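Local coordinates for protein multicopper oxidase (Uncultured bacterium, PDB 4E9V) that probably oxidises substrates at a mononuclear copper and passes the electrons to a trinuclear copper cluster between subunits, where dioxygen is reduced to water, at residues A[59-64]-A[91-96]; A[101-106]-A[119-124]; A[204-209]-A[250-255]. All blocks are in the same frame, centred on the assembly; numbering follows the deposited sequence.

Contact 1 (A[59-64]-A[91-96]); sequences IHWHGV and YKFKAD. With CU (copper (II) ion), chain L; CU (copper (II) ion), chain E; O (oxygen atom), chain F.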
loop_
_atom_site.group_PDB
_atom_site.type_symbol
_atom_site.label_atom_id
_atom_site.label_comp_id
_atom_site.label_asym_id
_atom_site.label_seq_id
_atom_site.Cartn_x
_atom_site.Cartn_y
_atom_site.Cartn_z
ATOM N N ILE A 59 7.744 9.473 -24.490
ATOM C CA ILE A 59 7.906 8.178 -23.829
ATOM C C ILE A 59 9.035 8.308 -22.805
ATOM O O ILE A 59 10.149 8.715 -23.120
ATOM C CB ILE A 59 8.190 7.018 -24.787
ATOM C CG1 ILE A 59 7.148 6.906 -25.909
ATOM C CG2 ILE A 59 8.329 5.691 -24.039
ATOM C CD1 ILE A 59 7.467 5.744 -26.851
ATOM N N HIS A 60 8.686 7.952 -21.571
ATOM C CA HIS A 60 9.674 7.848 -20.509
ATOM C C HIS A 60 9.970 6.367 -20.260
ATOM O O HIS A 60 9.044 5.546 -20.315
ATOM C CB HIS A 60 9.150 8.573 -19.267
ATOM C CG HIS A 60 9.830 8.049 -18.039
ATOM N ND1 HIS A 60 11.173 8.232 -17.821
ATOM C CD2 HIS A 60 9.344 7.334 -16.988
ATOM C CE1 HIS A 60 11.511 7.658 -16.675
ATOM N NE2 HIS A 60 10.414 7.117 -16.167
ATOM N N TRP A 61 11.230 6.064 -20.023
ATOM C CA TRP A 61 11.746 4.702 -19.846
ATOM C C TRP A 61 11.999 4.471 -18.361
ATOM O O TRP A 61 13.040 4.783 -17.797
ATOM C CB TRP A 61 12.972 4.490 -20.754
ATOM C CG TRP A 61 12.609 4.978 -22.140
ATOM C CD1 TRP A 61 12.821 6.238 -22.612
ATOM C CD2 TRP A 61 11.978 4.253 -23.202
ATOM N NE1 TRP A 61 12.363 6.340 -23.913
ATOM C CE2 TRP A 61 11.840 5.137 -24.300
ATOM C CE3 TRP A 61 11.508 2.943 -23.354
ATOM C CZ2 TRP A 61 11.262 4.763 -25.516
ATOM C CZ3 TRP A 61 10.936 2.576 -24.562
ATOM C CH2 TRP A 61 10.815 3.468 -25.629
ATOM N N HIS A 62 10.962 3.924 -17.716
ATOM C CA HIS A 62 10.949 3.794 -16.263
ATOM C C HIS A 62 11.890 2.671 -15.834
ATOM O O HIS A 62 11.610 1.510 -16.112
ATOM C CB HIS A 62 9.550 3.525 -15.715
ATOM C CG HIS A 62 9.389 3.470 -14.219
ATOM N ND1 HIS A 62 8.411 4.248 -13.623
ATOM C CD2 HIS A 62 9.971 2.801 -13.191
ATOM C CE1 HIS A 62 8.422 4.056 -12.318
ATOM N NE2 HIS A 62 9.370 3.175 -12.024
ATOM N N GLY A 63 12.926 3.077 -15.116
ATOM C CA GLY A 63 13.925 2.205 -14.541
ATOM C C GLY A 63 15.229 2.333 -15.309
ATOM O O GLY A 63 16.296 1.914 -14.871
ATOM N N VAL A 64 15.099 2.936 -16.497
ATOM C CA VAL A 64 16.301 3.132 -17.310
ATOM C C VAL A 64 17.079 4.295 -16.725
ATOM O O VAL A 64 16.517 5.392 -16.587
ATOM C CB VAL A 64 15.925 3.400 -18.779
ATOM C CG1 VAL A 64 17.118 3.886 -19.564
ATOM C CG2 VAL A 64 15.372 2.108 -19.390
ATOM N N TYR A 91 14.578 8.389 -29.248
ATOM C CA TYR A 91 15.181 8.119 -27.952
ATOM C C TYR A 91 16.386 7.207 -28.132
ATOM O O TYR A 91 16.278 6.262 -28.914
ATOM C CB TYR A 91 14.154 7.489 -26.996
ATOM C CG TYR A 91 13.025 8.452 -26.669
ATOM C CD1 TYR A 91 13.149 9.394 -25.654
ATOM C CD2 TYR A 91 11.831 8.433 -27.380
ATOM C CE1 TYR A 91 12.117 10.273 -25.363
ATOM C CE2 TYR A 91 10.797 9.302 -27.099
ATOM C CZ TYR A 91 10.951 10.228 -26.083
ATOM O OH TYR A 91 9.923 11.084 -25.801
ATOM N N LYS A 92 17.494 7.489 -27.448
ATOM C CA LYS A 92 18.645 6.596 -27.440
ATOM C C LYS A 92 19.156 6.430 -26.009
ATOM O O LYS A 92 19.423 7.409 -25.308
ATOM C CB LYS A 92 19.776 7.087 -28.339
ATOM C CG LYS A 92 19.288 7.625 -29.679
ATOM C CD LYS A 92 20.464 7.805 -30.642
ATOM C CE LYS A 92 19.963 7.877 -32.079
ATOM N NZ LYS A 92 21.041 8.140 -33.064
ATOM N N PHE A 93 19.269 5.169 -25.596
ATOM C CA PHE A 93 19.809 4.885 -24.271
ATOM C C PHE A 93 20.514 3.543 -24.264
ATOM O O PHE A 93 20.251 2.678 -25.105
ATOM C CB PHE A 93 18.704 4.932 -23.219
ATOM C CG PHE A 93 17.561 3.951 -23.424
ATOM C CD1 PHE A 93 17.609 2.685 -22.865
ATOM C CD2 PHE A 93 16.448 4.302 -24.171
ATOM C CE1 PHE A 93 16.569 1.797 -23.047
ATOM C CE2 PHE A 93 15.408 3.413 -24.349
ATOM C CZ PHE A 93 15.458 2.153 -23.789
ATOM N N LYS A 94 21.423 3.366 -23.315
ATOM C CA LYS A 94 22.052 2.059 -23.124
ATOM C C LYS A 94 21.248 1.313 -22.065
ATOM O O LYS A 94 20.886 1.863 -21.026
ATOM C CB LYS A 94 23.508 2.177 -22.715
ATOM C CG LYS A 94 24.325 0.900 -22.658
ATOM C CD LYS A 94 25.810 1.217 -22.569
ATOM C CE LYS A 94 26.549 0.750 -23.817
ATOM N NZ LYS A 94 27.087 -0.634 -23.615
ATOM N N ALA A 95 20.962 0.046 -22.357
ATOM C CA ALA A 95 20.183 -0.718 -21.387
ATOM C C ALA A 95 21.114 -1.247 -20.314
ATOM O O ALA A 95 21.352 -2.450 -20.212
ATOM C CB ALA A 95 19.444 -1.834 -22.109
ATOM N N ASP A 96 21.705 -0.367 -19.487
ATOM C CA ASP A 96 22.642 -0.957 -18.539
ATOM C C ASP A 96 21.988 -1.250 -17.201
ATOM O O ASP A 96 22.661 -1.626 -16.243
ATOM C CB ASP A 96 23.820 -0.004 -18.323
ATOM C CG ASP A 96 23.373 1.398 -17.960
ATOM O OD1 ASP A 96 22.182 1.604 -17.654
ATOM O OD2 ASP A 96 24.230 2.312 -17.985
HETATM CU CU CU L . 10.561 6.865 -14.178
HETATM CU CU CU E . 7.017 5.484 -14.301
HETATM O O O F . 8.492 7.414 -14.313
#
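An aromatic cluster of W61, Y91 and F93 fills the interior of the N-terminal cupredoxin-like domain, joining the copper-binding strand 60-62 to strand 88-94. The indole of W61 is the centre. Its edge meets the face of Y91 in an edge-to-face pair with planes at 68°, NE1 lying 3.5 Å from Y91 CG. F93, its CG between the backbone N and the carbonyl carbon (chi1 60°), comes over one indole face, its CE2 3.7 Å from W61 CD2; the methyl CG2 of I59 lies against the opposite face. V64, the last residue of the type II turn W61-V64, sets CG1 3.5 Å from F93 CD1. The hydroxyl of Y91 accepts a nearly straight hydrogen bond from I59 N (N to OH 3.0 Å, 170°) and also bonds Q80. A phenylalanine in place of Y91 would probably leave both I59 N and Q80 without their hydroxyl partner. H60 points away from strand 88-94, and H60 NE2 and H62 ND1 each bind a copper at 2.0 Å, a bridging oxygen joining the two metals. Hydrophobic filling behind the first His-X-His pair of a trinuclear copper cluster is thus what this part of the multicopper oxidase's β-sandwich provides.

Contact 2 (A[101-106]-A[119-124]); sequences LWYHCH and WGPLIV. With CU (copper (II) ion), chain E; CU (copper (II) ion), chain K; CU (copper (II) ion), chain D; OH (hydroxide ion), chain M.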
loop_
_atom_site.group_PDB
_atom_site.type_symbol
_atom_site.label_atom_id
_atom_site.label_comp_id
_atom_site.label_asym_id
_atom_site.label_seq_id
_atom_site.Cartn_x
_atom_site.Cartn_y
_atom_site.Cartn_z
ATOM N N LEU A 101 11.601 -3.662 -16.517
ATOM C CA LEU A 101 11.352 -2.229 -16.595
ATOM C C LEU A 101 10.068 -1.976 -17.373
ATOM O O LEU A 101 9.369 -2.893 -17.825
ATOM C CB LEU A 101 12.527 -1.512 -17.257
ATOM C CG LEU A 101 13.915 -1.985 -16.840
ATOM C CD1 LEU A 101 15.008 -1.132 -17.481
ATOM C CD2 LEU A 101 14.081 -1.992 -15.325
ATOM N N TRP A 102 9.725 -0.698 -17.553
ATOM C CA TRP A 102 8.549 -0.449 -18.383
ATOM C C TRP A 102 8.680 0.923 -19.039
ATOM O O TRP A 102 9.636 1.646 -18.749
ATOM C CB TRP A 102 7.258 -0.607 -17.604
ATOM C CG TRP A 102 6.947 0.291 -16.453
ATOM C CD1 TRP A 102 7.713 0.537 -15.353
ATOM C CD2 TRP A 102 5.757 1.068 -16.288
ATOM N NE1 TRP A 102 7.067 1.426 -14.515
ATOM C CE2 TRP A 102 5.869 1.765 -15.065
ATOM C CE3 TRP A 102 4.593 1.263 -17.039
ATOM C CZ2 TRP A 102 4.865 2.615 -14.613
ATOM C CZ3 TRP A 102 3.595 2.105 -16.596
ATOM C CH2 TRP A 102 3.741 2.783 -15.374
ATOM N N TYR A 103 7.743 1.231 -19.929
ATOM C CA TYR A 103 7.816 2.563 -20.554
ATOM C C TYR A 103 6.409 3.136 -20.572
ATOM O O TYR A 103 5.433 2.380 -20.609
ATOM C CB TYR A 103 8.502 2.479 -21.927
ATOM C CG TYR A 103 7.730 1.612 -22.906
ATOM C CD1 TYR A 103 6.745 2.168 -23.704
ATOM C CD2 TYR A 103 7.987 0.247 -23.015
ATOM C CE1 TYR A 103 6.031 1.385 -24.598
ATOM C CE2 TYR A 103 7.275 -0.538 -23.903
ATOM C CZ TYR A 103 6.305 0.035 -24.688
ATOM O OH TYR A 103 5.585 -0.730 -25.579
ATOM N N HIS A 104 6.253 4.469 -20.531
ATOM C CA HIS A 104 4.938 5.081 -20.536
ATOM C C HIS A 104 5.011 6.549 -20.943
ATOM O O HIS A 104 6.053 7.203 -20.897
ATOM C CB HIS A 104 4.240 4.975 -19.174
ATOM C CG HIS A 104 4.987 5.564 -18.018
ATOM N ND1 HIS A 104 4.974 6.904 -17.717
ATOM C CD2 HIS A 104 5.780 4.988 -17.082
ATOM C CE1 HIS A 104 5.726 7.131 -16.648
ATOM N NE2 HIS A 104 6.223 5.981 -16.245
ATOM N N CYS A 105 3.856 7.077 -21.349
ATOM C CA CYS A 105 3.917 8.503 -21.724
ATOM C C CYS A 105 4.210 9.301 -20.467
ATOM O O CYS A 105 3.918 8.817 -19.369
ATOM C CB CYS A 105 2.600 8.902 -22.368
ATOM S SG CYS A 105 2.424 10.640 -22.824
ATOM N N HIS A 106 4.761 10.500 -20.593
ATOM C CA HIS A 106 5.017 11.346 -19.434
ATOM C C HIS A 106 4.423 12.747 -19.622
ATOM O O HIS A 106 4.850 13.678 -18.943
ATOM C CB HIS A 106 6.513 11.470 -19.127
ATOM C CG HIS A 106 6.816 11.390 -17.659
ATOM N ND1 HIS A 106 6.502 12.421 -16.795
ATOM C CD2 HIS A 106 7.388 10.421 -16.901
ATOM C CE1 HIS A 106 6.869 12.091 -15.571
ATOM N NE2 HIS A 106 7.412 10.886 -15.605
ATOM N N TRP A 119 1.357 2.642 -22.013
ATOM C CA TRP A 119 2.437 1.971 -21.291
ATOM C C TRP A 119 2.673 0.586 -21.877
ATOM O O TRP A 119 1.785 0.029 -22.533
ATOM C CB TRP A 119 2.093 1.844 -19.809
ATOM C CG TRP A 119 0.649 1.602 -19.495
ATOM C CD1 TRP A 119 -0.266 2.530 -19.119
ATOM C CD2 TRP A 119 -0.068 0.354 -19.514
ATOM N NE1 TRP A 119 -1.494 1.963 -18.909
ATOM C CE2 TRP A 119 -1.403 0.614 -19.145
ATOM C CE3 TRP A 119 0.286 -0.962 -19.811
ATOM C CZ2 TRP A 119 -2.391 -0.367 -19.057
ATOM C CZ3 TRP A 119 -0.692 -1.934 -19.724
ATOM C CH2 TRP A 119 -2.014 -1.651 -19.353
ATOM N N GLY A 120 3.847 0.036 -21.654
ATOM C CA GLY A 120 4.185 -1.282 -22.148
ATOM C C GLY A 120 5.406 -1.780 -21.406
ATOM O O GLY A 120 6.014 -0.979 -20.686
ATOM N N PRO A 121 5.746 -3.057 -21.531
ATOM C CA PRO A 121 6.862 -3.599 -20.749
ATOM C C PRO A 121 8.193 -3.549 -21.481
ATOM O O PRO A 121 8.243 -3.720 -22.701
ATOM C CB PRO A 121 6.416 -5.063 -20.572
ATOM C CG PRO A 121 5.785 -5.376 -21.898
ATOM C CD PRO A 121 5.101 -4.099 -22.346
ATOM N N LEU A 122 9.259 -3.323 -20.732
ATOM C CA LEU A 122 10.628 -3.285 -21.218
ATOM C C LEU A 122 11.464 -4.256 -20.394
ATOM O O LEU A 122 11.748 -3.980 -19.227
ATOM C CB LEU A 122 11.188 -1.862 -21.126
ATOM C CG LEU A 122 12.687 -1.695 -21.349
ATOM C CD1 LEU A 122 13.160 -2.339 -22.648
ATOM C CD2 LEU A 122 13.027 -0.205 -21.322
ATOM N N ILE A 123 11.834 -5.388 -20.978
ATOM C CA ILE A 123 12.530 -6.445 -20.265
ATOM C C ILE A 123 13.993 -6.468 -20.668
ATOM O O ILE A 123 14.305 -6.651 -21.847
ATOM C CB ILE A 123 11.902 -7.826 -20.539
ATOM C CG1 ILE A 123 10.399 -7.872 -20.251
ATOM C CG2 ILE A 123 12.656 -8.906 -19.781
ATOM C CD1 ILE A 123 10.020 -7.448 -18.838
ATOM N N VAL A 124 14.856 -6.287 -19.679
ATOM C CA VAL A 124 16.294 -6.275 -19.944
ATOM C C VAL A 124 16.899 -7.539 -19.355
ATOM O O VAL A 124 16.893 -7.679 -18.121
ATOM C CB VAL A 124 16.965 -5.012 -19.366
ATOM C CG1 VAL A 124 18.462 -5.026 -19.652
ATOM C CG2 VAL A 124 16.344 -3.739 -19.923
HETATM CU CU CU E . 7.017 5.484 -14.301
HETATM CU CU CU K . 8.112 9.698 -13.878
HETATM CU CU CU D . 0.474 10.817 -23.751
HETATM O O OH M . 6.438 8.124 -14.052
#
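H104 and W119 face each other as a non-hydrogen-bonded pair of two antiparallel strands, H104 CB lying 3.8 Å from W119 CB, and the ring of H104 carries the contact on to copper. H104 NE2 binds one copper at 2.2 Å, and the hydroxide lies at the edge of its ring. The next two residues reach different metals: C105 SG binds a copper shared with H57 and H112, the type 1 pattern, and H106 NE2 binds another ion of the trinuclear cluster. This His-Cys-His run is the usual electron path of multicopper oxidases, so it probably serves that purpose here. H104 ND1 donates to C105 O (2.7 Å), nearly in the ring plane, which, with the copper at NE2, fixes the rotation of the imidazole.

Behind these ligands, W102 places its indole against H104 CD2, which sits over one face, while W119 CB meets the indole edge at CZ3 (3.6 Å). On the other side of the sheet, Y103 has CG between its backbone N and carbonyl carbon (chi1 62°), a torsion that folds the ring across the neighbouring strand, where G120 CA lies 3.9 Å from its centroid in a CH-pi contact. A side chain on G120 would collide with the tyrosine hydroxyl, which bonds P35 O. Y103 and G120 exchange two backbone hydrogen bonds, as do L101 and L122, and L101 CD1 packs on V124 CG2 at 3.8 Å.

Strand 101-104 lies between 60-62 and 119-125 in the mixed sheet, and 36-40 follows beyond 119-125. Strands 138-147 and 188-195 of the second domain pack on W119, P121 and I123, while the short helix 109-112 falls in the connection between the two segments.

Contact 3 (A[204-209]-A[250-255]); sequences HSHGHD and IFHDHV. With CU (copper (II) ion), chain H; CU (copper (II) ion), chain G; CU (copper (II) ion), chain U; O (oxygen atom), chain V.
The second-domain half of an intersubunit trinuclear copper site is assembled here from two His-X-His pairs, H204/H206 and H252/H254. H206 NE2 and H252 NE2 grip one copper together, at 2.0 and 2.1 Å, with their rings rim to rim; H204 and H254 each bind a different copper, and the bridging oxygen is bound to all three metals. I250 presses CG2 squarely over the H206 imidazole, 3.2 Å from its centroid, while the copper bound by H204 lies above the opposite face. I250 CG2 reaches this position between its backbone N and carbonyl carbon (chi1 -160° for CG1). Backbone bonds set the ligands in register: H204 and H252 exchange two, and H206 N donates to I250 O at 2.9 Å. H252 ND1 donates to D253 O at 2.9 Å, holding its ring orientation. On the reverse face of the sheet, S205 CB sits over the F251 ring, 4.2 Å from its centroid. H60, H62, H104 and H106 of a neighbouring subunit complete the site. Strand 201-205 pairs with 248-253, flanked by 228-231 and 270-275 respectively, and F251 points into the sandwich toward I191 and F193 of strand 188-195.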
loop_
_atom_site.group_PDB
_atom_site.type_symbol
_atom_site.label_atom_id
_atom_site.label_comp_id
_atom_site.label_asym_id
_atom_site.label_seq_id
_atom_site.Cartn_x
_atom_site.Cartn_y
_atom_site.Cartn_z
ATOM N N HIS A 204 -3.059 -12.187 -5.485
ATOM C CA HIS A 204 -3.083 -13.412 -4.692
ATOM C C HIS A 204 -3.221 -14.658 -5.577
ATOM O O HIS A 204 -4.183 -14.738 -6.354
ATOM C CB HIS A 204 -4.266 -13.379 -3.724
ATOM C CG HIS A 204 -4.529 -14.681 -3.020
ATOM N ND1 HIS A 204 -3.522 -15.425 -2.441
ATOM C CD2 HIS A 204 -5.676 -15.373 -2.799
ATOM C CE1 HIS A 204 -4.032 -16.529 -1.891
ATOM N NE2 HIS A 204 -5.335 -16.509 -2.098
ATOM N N SER A 205 -2.284 -15.581 -5.429
ATOM C CA SER A 205 -2.333 -16.855 -6.144
ATOM C C SER A 205 -2.980 -17.950 -5.306
ATOM O O SER A 205 -2.432 -18.384 -4.290
ATOM C CB SER A 205 -0.923 -17.301 -6.556
ATOM O OG SER A 205 -0.063 -17.326 -5.424
ATOM N N HIS A 206 -4.148 -18.464 -5.711
ATOM C CA HIS A 206 -4.619 -19.628 -4.961
ATOM C C HIS A 206 -3.709 -20.822 -5.225
ATOM O O HIS A 206 -3.025 -20.907 -6.250
ATOM C CB HIS A 206 -6.034 -20.002 -5.363
ATOM C CG HIS A 206 -7.100 -19.058 -4.927
ATOM N ND1 HIS A 206 -8.376 -19.484 -4.646
ATOM C CD2 HIS A 206 -7.094 -17.724 -4.720
ATOM C CE1 HIS A 206 -9.132 -18.447 -4.285
ATOM N NE2 HIS A 206 -8.356 -17.382 -4.325
ATOM N N GLY A 207 -3.701 -21.767 -4.290
ATOM C CA GLY A 207 -3.050 -23.044 -4.465
ATOM C C GLY A 207 -1.550 -23.055 -4.434
ATOM O O GLY A 207 -0.873 -24.100 -4.538
ATOM N N HIS A 208 -0.903 -21.885 -4.361
ATOM C CA HIS A 208 0.529 -21.758 -4.485
ATOM C C HIS A 208 1.050 -20.589 -3.643
ATOM O O HIS A 208 0.330 -19.617 -3.454
ATOM C CB HIS A 208 0.949 -21.470 -5.934
ATOM C CG HIS A 208 0.449 -22.460 -6.947
ATOM N ND1 HIS A 208 -0.866 -22.393 -7.353
ATOM C CD2 HIS A 208 1.006 -23.529 -7.577
ATOM C CE1 HIS A 208 -1.097 -23.379 -8.222
ATOM N NE2 HIS A 208 0.020 -24.067 -8.382
ATOM N N ASP A 209 2.283 -20.715 -3.188
ATOM C CA ASP A 209 2.973 -19.530 -2.679
ATOM C C ASP A 209 3.849 -18.949 -3.790
ATOM O O ASP A 209 4.282 -19.664 -4.679
ATOM C CB ASP A 209 3.807 -19.853 -1.440
ATOM C CG ASP A 209 2.900 -20.141 -0.246
ATOM O OD1 ASP A 209 1.976 -19.339 -0.002
ATOM O OD2 ASP A 209 3.159 -21.179 0.395
ATOM N N ILE A 250 -7.509 -20.067 -9.094
ATOM C CA ILE A 250 -7.752 -18.671 -9.480
ATOM C C ILE A 250 -6.624 -17.818 -8.920
ATOM O O ILE A 250 -5.984 -18.146 -7.920
ATOM C CB ILE A 250 -9.174 -18.282 -9.055
ATOM C CG1 ILE A 250 -9.779 -17.065 -9.767
ATOM C CG2 ILE A 250 -9.283 -18.059 -7.547
ATOM C CD1 ILE A 250 -11.205 -16.833 -9.282
ATOM N N PHE A 251 -6.331 -16.716 -9.588
ATOM C CA PHE A 251 -5.183 -15.842 -9.311
ATOM C C PHE A 251 -5.743 -14.442 -9.520
ATOM O O PHE A 251 -6.211 -14.166 -10.631
ATOM C CB PHE A 251 -4.051 -16.215 -10.227
ATOM C CG PHE A 251 -2.669 -15.626 -10.121
ATOM C CD1 PHE A 251 -1.661 -16.083 -10.958
ATOM C CD2 PHE A 251 -2.336 -14.634 -9.215
ATOM C CE1 PHE A 251 -0.376 -15.584 -10.918
ATOM C CE2 PHE A 251 -1.056 -14.122 -9.165
ATOM C CZ PHE A 251 -0.064 -14.591 -10.006
ATOM N N HIS A 252 -5.776 -13.585 -8.503
ATOM C CA HIS A 252 -6.559 -12.365 -8.639
ATOM C C HIS A 252 -6.131 -11.276 -7.656
ATOM O O HIS A 252 -5.481 -11.568 -6.665
ATOM C CB HIS A 252 -8.060 -12.650 -8.402
ATOM C CG HIS A 252 -8.313 -13.138 -7.004
ATOM N ND1 HIS A 252 -8.679 -12.293 -5.975
ATOM C CD2 HIS A 252 -8.226 -14.379 -6.459
ATOM C CE1 HIS A 252 -8.815 -13.010 -4.860
ATOM N NE2 HIS A 252 -8.551 -14.278 -5.125
ATOM N N ASP A 253 -6.527 -10.062 -7.989
ATOM C CA ASP A 253 -6.439 -8.877 -7.145
ATOM C C ASP A 253 -7.351 -9.109 -5.948
ATOM O O ASP A 253 -8.538 -9.442 -6.128
ATOM C CB ASP A 253 -6.859 -7.649 -7.946
ATOM C CG ASP A 253 -6.640 -6.330 -7.224
ATOM O OD1 ASP A 253 -6.304 -6.347 -6.021
ATOM O OD2 ASP A 253 -6.811 -5.263 -7.856
ATOM N N HIS A 254 -6.832 -8.993 -4.728
ATOM C CA HIS A 254 -7.662 -9.341 -3.561
ATOM C C HIS A 254 -8.390 -8.131 -3.002
ATOM O O HIS A 254 -9.168 -8.193 -2.040
ATOM C CB HIS A 254 -6.769 -10.021 -2.527
ATOM C CG HIS A 254 -7.511 -10.929 -1.592
ATOM N ND1 HIS A 254 -8.518 -10.476 -0.757
ATOM C CD2 HIS A 254 -7.391 -12.261 -1.357
ATOM C CE1 HIS A 254 -8.982 -11.486 -0.050
ATOM N NE2 HIS A 254 -8.325 -12.576 -0.394
ATOM N N VAL A 255 -8.160 -6.966 -3.615
ATOM C CA VAL A 255 -8.804 -5.730 -3.196
ATOM C C VAL A 255 -10.276 -5.848 -3.575
ATOM O O VAL A 255 -10.580 -5.908 -4.768
ATOM C CB VAL A 255 -8.215 -4.461 -3.842
ATOM C CG1 VAL A 255 -9.108 -3.269 -3.501
ATOM C CG2 VAL A 255 -6.769 -4.226 -3.411
HETATM CU CU CU H . -6.893 -17.493 -1.603
HETATM CU CU CU G . -9.338 -15.725 -3.789
HETATM CU CU CU U . -8.374 -14.591 0.200
HETATM O O O V . -8.369 -15.995 -1.704
#

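How the contacts relate
From the N terminus, contact 1 closes the 26-residue connection between 59-64 and 91-96; contact 2 then closes a short excursion holding helix 109-112, and contact 3 a longer, mostly strand-built one. The three lie in series, with neither nesting nor crossing. Contacts 1 and 2 touch within the first domain: strands 60-62 and 101-104 are sheet neighbours, with H60 N probably hydrogen-bonded to H104 O, and H62 and H104 share a copper. Contact 3 belongs to the second domain, its centre about 32 Å from that of contact 1. Within one chain these halves never meet; the trimer brings contact 3 of one subunit against contacts 1 and 2 of another, completing each cluster.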